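273aa long hypothetical dTDP-4-dehydrorhamnose reductase (Sulfolobus tokodaii, PDB 2GGS) probably catalyses the NADPH-dependent reduction of dTDP-4-dehydrorhamnose and holds NADPH in a Rossmann-type fold. Local coordinates at residues V70-I75 / W240-R244; A64-T68 / K79-N84; K220-F225 / L266-M271. All blocks are in the same frame, centred on the assembly; numbering follows the deposited sequence.

Contact 1: residues V70-I75 / W240-R244; sequences VDKCEI and WIAKR
A bidentate aspartate-arginine salt bridge ties helix 70-75, on the nucleotide-binding side of the fold, to the loop 240-244 that follows strand 231-234. Asp71 and Arg244 carry it. The Arg244 guanidinium reaches Asp71 end-on, NH1 to OD1 at 2.9 Å and NH2 to OD2 at 3.0 Å. The NH2 bond is nearly straight (176°), yet the carboxylate and guanidinium planes are turned 47° apart. OD2 is therefore met from above the carboxylate plane.

OD1 of Asp71 accepts two more hydrogen bonds from the loop backbone. Ile241 N donates to Asp71 OD1 at 2.8 Å from above the carboxylate plane. Ala242 N lies 3.0 Å from Asp71 OD1, nearly in line with its C-O bond. Three donors thus grip one oxygen and fix the rotation of the carboxylate. The CG of Asp71 stands beside its own backbone N (chi1 -63°), which directs the carboxylate at the loop.

The Arg244 guanidinium is also sandwiched. Arg244 CZ lies 3.5 Å above the centre of the Trp240 ring. Val70 CG1 sits over the opposite face of the guanidinium, 3.7 Å from its plane. At its edge NH1 also donates to Ala242 O.

Beyond the charged pair, the Ala242 methyl packs between Val70 and Glu74. Ile241 CG2 rests 3.8 Å from Glu74 CG. Glu74 OE1 accepts from Tyr129 N. A water links Glu74 OE2 to Lys243 N, at 2.7 Å from OE2.

The contact joins the Rossmann-type part to the C-terminal part of the chain. This two-part build is the one typical of extended short-chain dehydrogenases/reductases.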
loop_
_atom_site.group_PDB
_atom_site.type_symbol
_atom_site.label_atom_id
_atom_site.label_comp_id
_atom_site.label_asym_id
_atom_site.label_seq_id
_atom_site.Cartn_x
_atom_site.Cartn_y
_atom_site.Cartn_z
ATOM N N VAL A 70 -9.775 6.381 -1.917
ATOM C CA VAL A 70 -9.531 7.686 -1.333
ATOM C C VAL A 70 -10.794 8.544 -1.185
ATOM O O VAL A 70 -11.004 9.191 -0.150
ATOM C CB VAL A 70 -8.406 8.427 -2.098
ATOM C CG1 VAL A 70 -8.233 9.837 -1.579
ATOM C CG2 VAL A 70 -7.125 7.606 -2.024
ATOM N N ASP A 71 -11.660 8.528 -2.205
ATOM C CA ASP A 71 -12.846 9.387 -2.155
ATOM C C ASP A 71 -13.876 8.851 -1.189
ATOM O O ASP A 71 -14.501 9.624 -0.469
ATOM C CB ASP A 71 -13.427 9.568 -3.546
ATOM C CG ASP A 71 -12.459 10.267 -4.455
ATOM O OD1 ASP A 71 -12.105 11.431 -4.154
ATOM O OD2 ASP A 71 -11.996 9.610 -5.413
ATOM N N LYS A 72 -13.987 7.531 -1.135
ATOM C CA LYS A 72 -14.847 6.882 -0.155
ATOM C C LYS A 72 -14.392 7.208 1.265
ATOM O O LYS A 72 -15.219 7.533 2.114
ATOM C CB LYS A 72 -14.882 5.387 -0.374
ATOM C CG LYS A 72 -15.854 5.020 -1.490
ATOM C CD LYS A 72 -16.138 3.522 -1.561
ATOM C CE LYS A 72 -17.064 3.219 -2.745
ATOM N NZ LYS A 72 -16.757 4.066 -3.940
ATOM N N CYS A 73 -13.070 7.185 1.509
ATOM C CA CYS A 73 -12.554 7.545 2.847
ATOM C C CYS A 73 -12.956 8.976 3.253
ATOM O O CYS A 73 -13.111 9.257 4.444
ATOM C CB CYS A 73 -11.017 7.396 2.934
ATOM S SG CYS A 73 -10.394 5.750 2.928
ATOM N N GLU A 74 -13.082 9.882 2.281
ATOM C CA GLU A 74 -13.346 11.284 2.566
ATOM C C GLU A 74 -14.764 11.496 3.086
ATOM O O GLU A 74 -14.985 12.382 3.917
ATOM C CB GLU A 74 -13.096 12.153 1.315
ATOM C CG GLU A 74 -12.968 13.620 1.583
ATOM C CD GLU A 74 -11.604 14.015 2.177
ATOM O OE1 GLU A 74 -10.751 13.138 2.352
ATOM O OE2 GLU A 74 -11.390 15.204 2.471
ATOM N N ILE A 75 -15.690 10.674 2.598
ATOM C CA ILE A 75 -17.106 10.720 3.019
ATOM C C ILE A 75 -17.379 9.786 4.210
ATOM O O ILE A 75 -18.043 10.191 5.192
ATOM C CB ILE A 75 -18.077 10.319 1.885
ATOM C CG1 ILE A 75 -17.727 10.957 0.540
ATOM C CG2 ILE A 75 -19.527 10.647 2.274
ATOM C CD1 ILE A 75 -17.984 9.997 -0.661
ATOM N N TRP A 240 -13.425 13.808 -8.392
ATOM C CA TRP A 240 -12.699 13.610 -7.129
ATOM C C TRP A 240 -13.358 14.371 -5.979
ATOM O O TRP A 240 -13.708 15.554 -6.121
ATOM C CB TRP A 240 -11.222 14.021 -7.269
ATOM C CG TRP A 240 -10.344 12.927 -7.845
ATOM C CD1 TRP A 240 -10.757 11.718 -8.302
ATOM C CD2 TRP A 240 -8.922 12.970 -8.054
ATOM N NE1 TRP A 240 -9.687 10.985 -8.765
ATOM C CE2 TRP A 240 -8.548 11.734 -8.620
ATOM C CE3 TRP A 240 -7.928 13.931 -7.810
ATOM C CZ2 TRP A 240 -7.212 11.416 -8.938
ATOM C CZ3 TRP A 240 -6.588 13.613 -8.130
ATOM C CH2 TRP A 240 -6.252 12.370 -8.688
ATOM N N ILE A 241 -13.573 13.676 -4.862
ATOM C CA ILE A 241 -14.048 14.315 -3.633
ATOM C C ILE A 241 -12.847 14.798 -2.802
ATOM O O ILE A 241 -12.795 15.952 -2.385
ATOM C CB ILE A 241 -14.991 13.388 -2.797
ATOM C CG1 ILE A 241 -16.307 13.122 -3.540
ATOM C CG2 ILE A 241 -15.309 14.008 -1.442
ATOM C CD1 ILE A 241 -16.448 11.724 -4.086
ATOM N N ALA A 242 -11.879 13.919 -2.576
ATOM C CA ALA A 242 -10.719 14.274 -1.747
ATOM C C ALA A 242 -9.642 15.043 -2.515
ATOM O O ALA A 242 -9.519 14.885 -3.723
ATOM C CB ALA A 242 -10.131 13.009 -1.120
ATOM N N LYS A 243 -8.873 15.871 -1.813
ATOM C CA LYS A 243 -7.712 16.543 -2.400
ATOM C C LYS A 243 -6.562 15.549 -2.410
ATOM O O LYS A 243 -6.400 14.811 -1.438
ATOM C CB LYS A 243 -7.332 17.761 -1.585
ATOM C CG LYS A 243 -8.278 18.963 -1.742
ATOM C CD LYS A 243 -8.411 19.803 -0.441
ATOM C CE LYS A 243 -9.570 19.342 0.499
ATOM N NZ LYS A 243 -10.906 19.233 -0.191
ATOM N N ARG A 244 -5.816 15.481 -3.513
ATOM C CA ARG A 244 -4.585 14.652 -3.570
ATOM C C ARG A 244 -3.371 15.534 -3.332
ATOM O O ARG A 244 -3.369 16.683 -3.763
ATOM C CB ARG A 244 -4.465 13.959 -4.936
ATOM C CG ARG A 244 -5.126 12.577 -5.049
ATOM C CD ARG A 244 -6.614 12.594 -4.717
ATOM N NE ARG A 244 -7.217 11.310 -5.086
ATOM C CZ ARG A 244 -8.540 11.098 -5.097
ATOM N NH1 ARG A 244 -9.369 12.082 -4.742
ATOM N NH2 ARG A 244 -9.029 9.916 -5.442
HETATM O O HOH W 1 -9.304 16.150 1.015
#

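Contact 2: residues A64-T68 / K79-N84; sequences AAAMT and KAYKIN. With NDP (NADPH dihydro-nicotinamide-adenine-dinucleotide phosphate), chain C.
Backbone N of Met67 donates to OD1 of Asn84 at 2.9 Å. The bond lies in the carbonyl plane of the side chain and uses a lone pair of OD1. The same amide returns a bond, with Asn84 ND2 donating to Met67 O at 3.2 Å. Asn84 thus reads both polar backbone atoms of one residue. ND2 also donates to Ser133 OG of helix 129-141. With an alanine here instead of Asn84, the N and O of Met67 would probably lose these partners, Ser133 OG would lose its amide donor, and the loop would be less firmly placed beside the cofactor.

Apolar contacts flank the amide. Met67 holds CG anti to its backbone N (chi1 179°) and stays extended. Met67 SD thereby reaches Ala80 CA and Lys79 CD, each 3.8 Å away. The methionine crosses the lysine chain at about a right angle. Ile83 serves two sides: CG2 touches Met67 CB at 3.7 Å, while CG1 and CD1 lie against the adenine, CD1 3.6 Å from C6A of NADPH.

The loop binds the cofactor directly. Ala66 N donates to O4B of the NADPH ribose at 3.1 Å, and Thr68 OG1 is hydrogen-bonded to O1A of its phosphate at 2.9 Å. A water joins Ala65 O to Ile83 O.

The loop leaves strand 60-63 of the parallel sheet and leads into helix 70-75. It runs past NADPH alongside helix 77-97, which itself reaches the adenine through Ile83, while helix 129-141 packs on Ala80 and supplies Ser133.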
loop_
_atom_site.group_PDB
_atom_site.type_symbol
_atom_site.label_atom_id
_atom_site.label_comp_id
_atom_site.label_asym_id
_atom_site.label_seq_id
_atom_site.Cartn_x
_atom_site.Cartn_y
_atom_site.Cartn_z
ATOM N N ALA A 64 -1.447 -5.508 5.661
ATOM C CA ALA A 64 -1.704 -4.841 4.381
ATOM C C ALA A 64 -3.174 -4.490 4.204
ATOM O O ALA A 64 -3.563 -3.841 3.227
ATOM C CB ALA A 64 -1.214 -5.691 3.201
ATOM N N ALA A 65 -3.995 -4.872 5.167
ATOM C CA ALA A 65 -5.427 -4.536 5.006
ATOM C C ALA A 65 -5.729 -3.036 5.177
ATOM O O ALA A 65 -5.152 -2.368 6.055
ATOM C CB ALA A 65 -6.243 -5.326 6.058
ATOM N N ALA A 66 -6.670 -2.513 4.393
ATOM C CA ALA A 66 -7.020 -1.071 4.456
ATOM C C ALA A 66 -8.175 -0.774 3.507
ATOM O O ALA A 66 -8.381 -1.511 2.557
ATOM C CB ALA A 66 -5.845 -0.188 4.068
ATOM N N MET A 67 -8.870 0.319 3.783
ATOM C CA MET A 67 -9.844 0.934 2.884
ATOM C C MET A 67 -9.048 1.938 2.064
ATOM O O MET A 67 -8.675 3.011 2.561
ATOM C CB MET A 67 -10.933 1.642 3.703
ATOM C CG MET A 67 -11.974 2.337 2.865
ATOM S SD MET A 67 -13.202 3.057 3.999
ATOM C CE MET A 67 -14.123 4.061 2.865
ATOM N N THR A 68 -8.782 1.561 0.810
ATOM C CA THR A 68 -7.883 2.337 -0.045
ATOM C C THR A 68 -8.557 3.215 -1.110
ATOM O O THR A 68 -7.871 3.871 -1.898
ATOM C CB THR A 68 -6.860 1.391 -0.737
ATOM O OG1 THR A 68 -7.570 0.530 -1.624
ATOM C CG2 THR A 68 -6.106 0.537 0.296
ATOM N N LYS A 79 -15.909 4.684 8.954
ATOM C CA LYS A 79 -15.487 3.398 8.407
ATOM C C LYS A 79 -13.968 3.386 8.152
ATOM O O LYS A 79 -13.303 2.412 8.494
ATOM C CB LYS A 79 -16.208 3.105 7.094
ATOM C CG LYS A 79 -15.852 1.767 6.496
ATOM C CD LYS A 79 -16.493 1.600 5.126
ATOM C CE LYS A 79 -16.024 0.320 4.426
ATOM N NZ LYS A 79 -16.745 0.154 3.109
ATOM N N ALA A 80 -13.466 4.448 7.529
ATOM C CA ALA A 80 -11.984 4.555 7.246
ATOM C C ALA A 80 -11.198 4.477 8.531
ATOM O O ALA A 80 -10.222 3.713 8.638
ATOM C CB ALA A 80 -11.683 5.843 6.508
ATOM N N TYR A 81 -11.621 5.229 9.546
ATOM C CA TYR A 81 -10.955 5.155 10.845
ATOM C C TYR A 81 -10.865 3.747 11.450
ATOM O O TYR A 81 -9.838 3.313 11.952
ATOM C CB TYR A 81 -11.596 6.159 11.845
ATOM C CG TYR A 81 -10.839 6.191 13.160
ATOM C CD1 TYR A 81 -9.701 6.999 13.308
ATOM C CD2 TYR A 81 -11.247 5.410 14.254
ATOM C CE1 TYR A 81 -8.992 7.040 14.515
ATOM C CE2 TYR A 81 -10.543 5.449 15.464
ATOM C CZ TYR A 81 -9.413 6.262 15.563
ATOM O OH TYR A 81 -8.729 6.302 16.726
ATOM N N LYS A 82 -11.962 3.017 11.440
ATOM C CA LYS A 82 -11.984 1.744 12.080
ATOM C C LYS A 82 -11.036 0.745 11.479
ATOM O O LYS A 82 -10.446 -0.035 12.220
ATOM C CB LYS A 82 -13.381 1.150 11.991
ATOM C CG LYS A 82 -14.301 1.779 13.006
ATOM C CD LYS A 82 -15.250 0.716 13.559
ATOM C CE LYS A 82 -16.600 0.738 12.848
ATOM N NZ LYS A 82 -17.482 1.824 13.402
ATOM N N ILE A 83 -10.913 0.754 10.156
ATOM C CA ILE A 83 -10.050 -0.248 9.502
ATOM C C ILE A 83 -8.629 0.309 9.345
ATOM O O ILE A 83 -7.682 -0.426 9.595
ATOM C CB ILE A 83 -10.627 -0.778 8.154
ATOM C CG1 ILE A 83 -9.784 -1.916 7.538
ATOM C CG2 ILE A 83 -10.820 0.367 7.126
ATOM C CD1 ILE A 83 -9.426 -3.069 8.452
ATOM N N ASN A 84 -8.514 1.581 8.945
ATOM C CA ASN A 84 -7.178 2.128 8.636
ATOM C C ASN A 84 -6.395 2.517 9.862
ATOM O O ASN A 84 -5.139 2.558 9.826
ATOM C CB ASN A 84 -7.320 3.343 7.734
ATOM C CG ASN A 84 -7.694 2.981 6.326
ATOM O OD1 ASN A 84 -7.703 1.806 5.928
ATOM N ND2 ASN A 84 -7.956 4.017 5.536
HETATM P PA NDP C . -6.268 -3.289 -1.856
HETATM O O1A NDP C . -7.359 -2.305 -1.939
HETATM O O2A NDP C . -6.028 -4.032 -3.115
HETATM O O5B NDP C . -6.509 -4.341 -0.702
HETATM C C5B NDP C . -7.143 -3.958 0.505
HETATM C C4B NDP C . -7.153 -5.198 1.362
HETATM O O4B NDP C . -7.650 -4.821 2.649
HETATM C C3B NDP C . -8.006 -6.320 0.793
HETATM O O3B NDP C . -7.334 -7.534 0.992
HETATM C C2B NDP C . -9.247 -6.245 1.692
HETATM O O2B NDP C . -9.804 -7.521 1.785
HETATM C C1B NDP C . -8.597 -5.819 3.001
HETATM N N9A NDP C . -9.583 -5.246 3.922
HETATM C C8A NDP C . -10.232 -4.055 3.799
HETATM N N7A NDP C . -11.081 -3.919 4.857
HETATM C C5A NDP C . -10.960 -5.016 5.623
HETATM C C6A NDP C . -11.591 -5.418 6.807
HETATM N N6A NDP C . -12.603 -4.674 7.334
HETATM N N1A NDP C . -11.238 -6.640 7.312
HETATM C C2A NDP C . -10.290 -7.474 6.731
HETATM N N3A NDP C . -9.690 -7.076 5.561
HETATM C C4A NDP C . -10.033 -5.879 5.033
HETATM O O3 NDP C . -5.017 -2.409 -1.314
HETATM P PN NDP C . -3.466 -2.535 -1.771
HETATM O O1N NDP C . -2.986 -3.896 -1.858
HETATM O O2N NDP C . -3.401 -1.619 -2.932
HETATM O O5D NDP C . -2.783 -1.757 -0.551
HETATM C C5D NDP C . -2.014 -2.467 0.414
HETATM C C4D NDP C . -1.521 -1.545 1.522
HETATM O O4D NDP C . -0.716 -0.546 0.939
HETATM C C3D NDP C . -2.626 -0.818 2.283
HETATM O O3D NDP C . -2.120 -0.686 3.585
HETATM C C2D NDP C . -2.699 0.534 1.617
HETATM O O2D NDP C . -3.240 1.498 2.504
HETATM C C1D NDP C . -1.195 0.747 1.315
HETATM N N1N NDP C . -1.016 1.705 0.218
HETATM C C2N NDP C . -1.746 1.513 -0.923
HETATM C C3N NDP C . -1.504 2.249 -2.075
HETATM C C7N NDP C . -2.334 1.987 -3.290
HETATM O O7N NDP C . -2.252 2.884 -4.373
HETATM N N7N NDP C . -3.143 0.930 -3.325
HETATM C C4N NDP C . -0.420 3.311 -2.098
HETATM C C5N NDP C . 0.309 3.478 -0.786
HETATM C C6N NDP C . -0.019 2.656 0.299
HETATM P P2B NDP C . -11.170 -7.948 0.945
HETATM O O1X NDP C . -11.103 -9.421 0.993
HETATM O O2X NDP C . -11.092 -7.378 -0.431
HETATM O O3X NDP C . -12.426 -7.374 1.650
HETATM O O HOH W 2 -5.076 -1.398 8.663
#

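Contact 3: residues K220-F225 / L266-M271; sequences KIKEKF and LDLDGM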
loop_
_atom_site.group_PDB
_atom_site.type_symbol
_atom_site.label_atom_id
_atom_site.label_comp_id
_atom_site.label_asym_id
_atom_site.label_seq_id
_atom_site.Cartn_x
_atom_site.Cartn_y
_atom_site.Cartn_z
ATOM N N LYS A 220 3.531 7.138 -21.239
ATOM C CA LYS A 220 4.424 5.978 -21.368
ATOM C C LYS A 220 3.606 4.746 -21.626
ATOM O O LYS A 220 3.981 3.962 -22.517
ATOM C CB LYS A 220 5.280 5.684 -20.123
ATOM C CG LYS A 220 6.438 6.592 -19.908
ATOM C CD LYS A 220 7.260 6.070 -18.733
ATOM C CE LYS A 220 8.170 4.937 -19.189
ATOM N NZ LYS A 220 9.113 5.478 -20.220
ATOM N N ILE A 221 2.504 4.542 -20.884
ATOM C CA ILE A 221 1.741 3.332 -21.138
ATOM C C ILE A 221 0.980 3.404 -22.473
ATOM O O ILE A 221 0.898 2.400 -23.173
ATOM C CB ILE A 221 0.884 2.729 -19.954
ATOM C CG1 ILE A 221 -0.607 2.734 -20.250
ATOM C CG2 ILE A 221 1.314 3.137 -18.517
ATOM C CD1 ILE A 221 -1.355 1.835 -19.379
ATOM N N LYS A 222 0.498 4.586 -22.847
ATOM C CA LYS A 222 -0.045 4.807 -24.205
ATOM C C LYS A 222 0.977 4.436 -25.294
ATOM O O LYS A 222 0.658 3.652 -26.181
ATOM C CB LYS A 222 -0.541 6.249 -24.383
ATOM C CG LYS A 222 -1.367 6.493 -25.653
ATOM C CD LYS A 222 -1.889 7.888 -25.723
ATOM C CE LYS A 222 -2.114 8.395 -27.169
ATOM N NZ LYS A 222 -2.548 7.358 -28.116
ATOM N N GLU A 223 2.187 5.001 -25.208
ATOM C CA GLU A 223 3.300 4.723 -26.139
ATOM C C GLU A 223 3.629 3.236 -26.123
ATOM O O GLU A 223 3.804 2.616 -27.188
ATOM C CB GLU A 223 4.552 5.548 -25.756
ATOM C CG GLU A 223 5.861 5.276 -26.615
ATOM C CD GLU A 223 7.189 5.829 -26.005
ATOM O OE1 GLU A 223 8.134 6.054 -26.778
ATOM O OE2 GLU A 223 7.328 6.036 -24.757
ATOM N N LYS A 224 3.693 2.657 -24.922
ATOM C CA LYS A 224 4.114 1.254 -24.773
ATOM C C LYS A 224 3.260 0.303 -25.616
ATOM O O LYS A 224 3.778 -0.646 -26.214
ATOM C CB LYS A 224 4.116 0.827 -23.300
ATOM C CG LYS A 224 4.867 -0.491 -23.034
ATOM C CD LYS A 224 5.425 -0.557 -21.615
ATOM C CE LYS A 224 6.306 -1.797 -21.405
ATOM N NZ LYS A 224 5.524 -2.937 -20.851
ATOM N N PHE A 225 1.963 0.576 -25.661
ATOM C CA PHE A 225 0.986 -0.360 -26.244
ATOM C C PHE A 225 0.199 0.218 -27.406
ATOM O O PHE A 225 -0.856 -0.325 -27.790
ATOM C CB PHE A 225 0.043 -0.856 -25.137
ATOM C CG PHE A 225 0.768 -1.448 -23.965
ATOM C CD1 PHE A 225 1.489 -2.628 -24.116
ATOM C CD2 PHE A 225 0.754 -0.823 -22.710
ATOM C CE1 PHE A 225 2.185 -3.191 -23.055
ATOM C CE2 PHE A 225 1.446 -1.382 -21.628
ATOM C CZ PHE A 225 2.172 -2.583 -21.815
ATOM N N LEU A 266 10.526 1.528 -12.742
ATOM C CA LEU A 266 9.139 1.340 -13.168
ATOM C C LEU A 266 8.923 -0.070 -13.737
ATOM O O LEU A 266 9.657 -0.518 -14.628
ATOM C CB LEU A 266 8.720 2.357 -14.209
ATOM C CG LEU A 266 7.235 2.278 -14.625
ATOM C CD1 LEU A 266 6.361 2.706 -13.411
ATOM C CD2 LEU A 266 6.936 3.133 -15.848
ATOM N N ASP A 267 7.930 -0.764 -13.198
ATOM C CA ASP A 267 7.639 -2.117 -13.561
ATOM C C ASP A 267 6.247 -2.296 -14.191
ATOM O O ASP A 267 5.414 -2.884 -13.629
ATOM C CB ASP A 267 7.831 -3.024 -12.342
ATOM C CG ASP A 267 7.532 -4.466 -12.613
ATOM O OD1 ASP A 267 7.846 -4.945 -13.665
ATOM O OD2 ASP A 267 6.964 -5.094 -11.757
ATOM N N LEU A 268 6.039 -1.790 -15.387
ATOM C CA LEU A 268 4.773 -2.010 -16.033
ATOM C C LEU A 268 4.343 -3.447 -16.310
ATOM O O LEU A 268 3.184 -3.713 -16.428
ATOM C CB LEU A 268 4.613 -1.150 -17.266
ATOM C CG LEU A 268 4.693 0.346 -17.035
ATOM C CD1 LEU A 268 4.622 1.075 -18.337
ATOM C CD2 LEU A 268 3.590 0.773 -16.121
ATOM N N ASP A 269 5.279 -4.356 -16.416
ATOM C CA ASP A 269 4.937 -5.757 -16.499
ATOM C C ASP A 269 4.209 -6.297 -15.239
ATOM O O ASP A 269 3.727 -7.378 -15.234
ATOM C CB ASP A 269 6.172 -6.604 -16.754
ATOM C CG ASP A 269 6.719 -6.489 -18.190
ATOM O OD1 ASP A 269 6.084 -5.965 -19.068
ATOM O OD2 ASP A 269 7.807 -6.989 -18.365
ATOM N N GLY A 270 4.187 -5.504 -14.183
ATOM C CA GLY A 270 3.471 -5.843 -12.967
ATOM C C GLY A 270 1.991 -5.552 -13.021
ATOM O O GLY A 270 1.280 -5.800 -12.093
ATOM N N MET A 271 1.574 -4.973 -14.128
ATOM C CA MET A 271 0.134 -4.754 -14.385
ATOM C C MET A 271 -0.535 -6.096 -14.667
ATOM O O MET A 271 0.041 -6.972 -15.352
ATOM C CB MET A 271 -0.080 -3.828 -15.584
ATOM C CG MET A 271 0.206 -2.377 -15.314
ATOM S SD MET A 271 -0.290 -1.381 -16.706
ATOM C CE MET A 271 1.142 -1.576 -17.704
#
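Apolar packing makes up most of this contact, and Leu268 is at its centre. Its CD1 methyl fits between two residues of helix 214-224. Leu268 CD1 lies 3.7 Å from Lys224 CD and 3.9 Å from Ile221 CG2. The aliphatic chain of Lys224 and the leucine slide past each other in opposite directions. Ile221 is met at a slant, and Leu268 CD2 also comes near its CG2. At one end of the contact, Lys220 runs alongside Leu266 in the same antiparallel way, Lys220 CE 4.0 Å from Leu266 CD2. Lys220 touches through its CD and CE methylenes.

An apolar contact between a methyl and a ring edge closes the other end. Met271 approaches Phe225 head-on and sets its CE methyl at the ring edge, near the ring plane, 3.9 Å from Phe225 CE2. The bend at the end of the methionine (chi3 -83°) turns CE to this place. Met271 SD lies more loosely, 4.3 Å from Ile221 CD1. Lys224 CG sits over the rim of one face of the Phe225 ring, 3.6 Å above its plane. Tyr165 of helix 160-169 meets the same ring edge-to-face.

Charge contributes one long salt bridge. Lys224 NZ stands 3.6 Å from Asp269 OD1, and the two side chains cross at about a right angle. The lysine is extended until its last torsion, where it bends (chi4 -93°) and carries NZ over to the 3-10 turn 268-270.

No hydrogen bond spans the two segments. The C-terminal turn is therefore seated on the helix mainly by the fit of methyls and methylenes. The ion pair, with both partners exposed, probably adds only modest electrostatic attraction.

Contacts 1 and 2 adjoin, with centres 14 Å apart. Cys73 of helix 70-75 joins them: its SG lies 3.3 Å from Met67 O and also packs on Ala80 and Asn84. Contact 2 forms part of the NADPH pocket. Contact 1 lies just outside it, with the Val70 side chain about 7 Å from the cofactor and about 8 Å from that of Lys134, a residue that binds NADPH. Contact 3 stands apart, its centre 26 Å from that of contact 1 and 29 Å from that of contact 2. It is across the chain's centre from contact 2. Even so, its Met271 side chain comes within about 12 Å of NADPH.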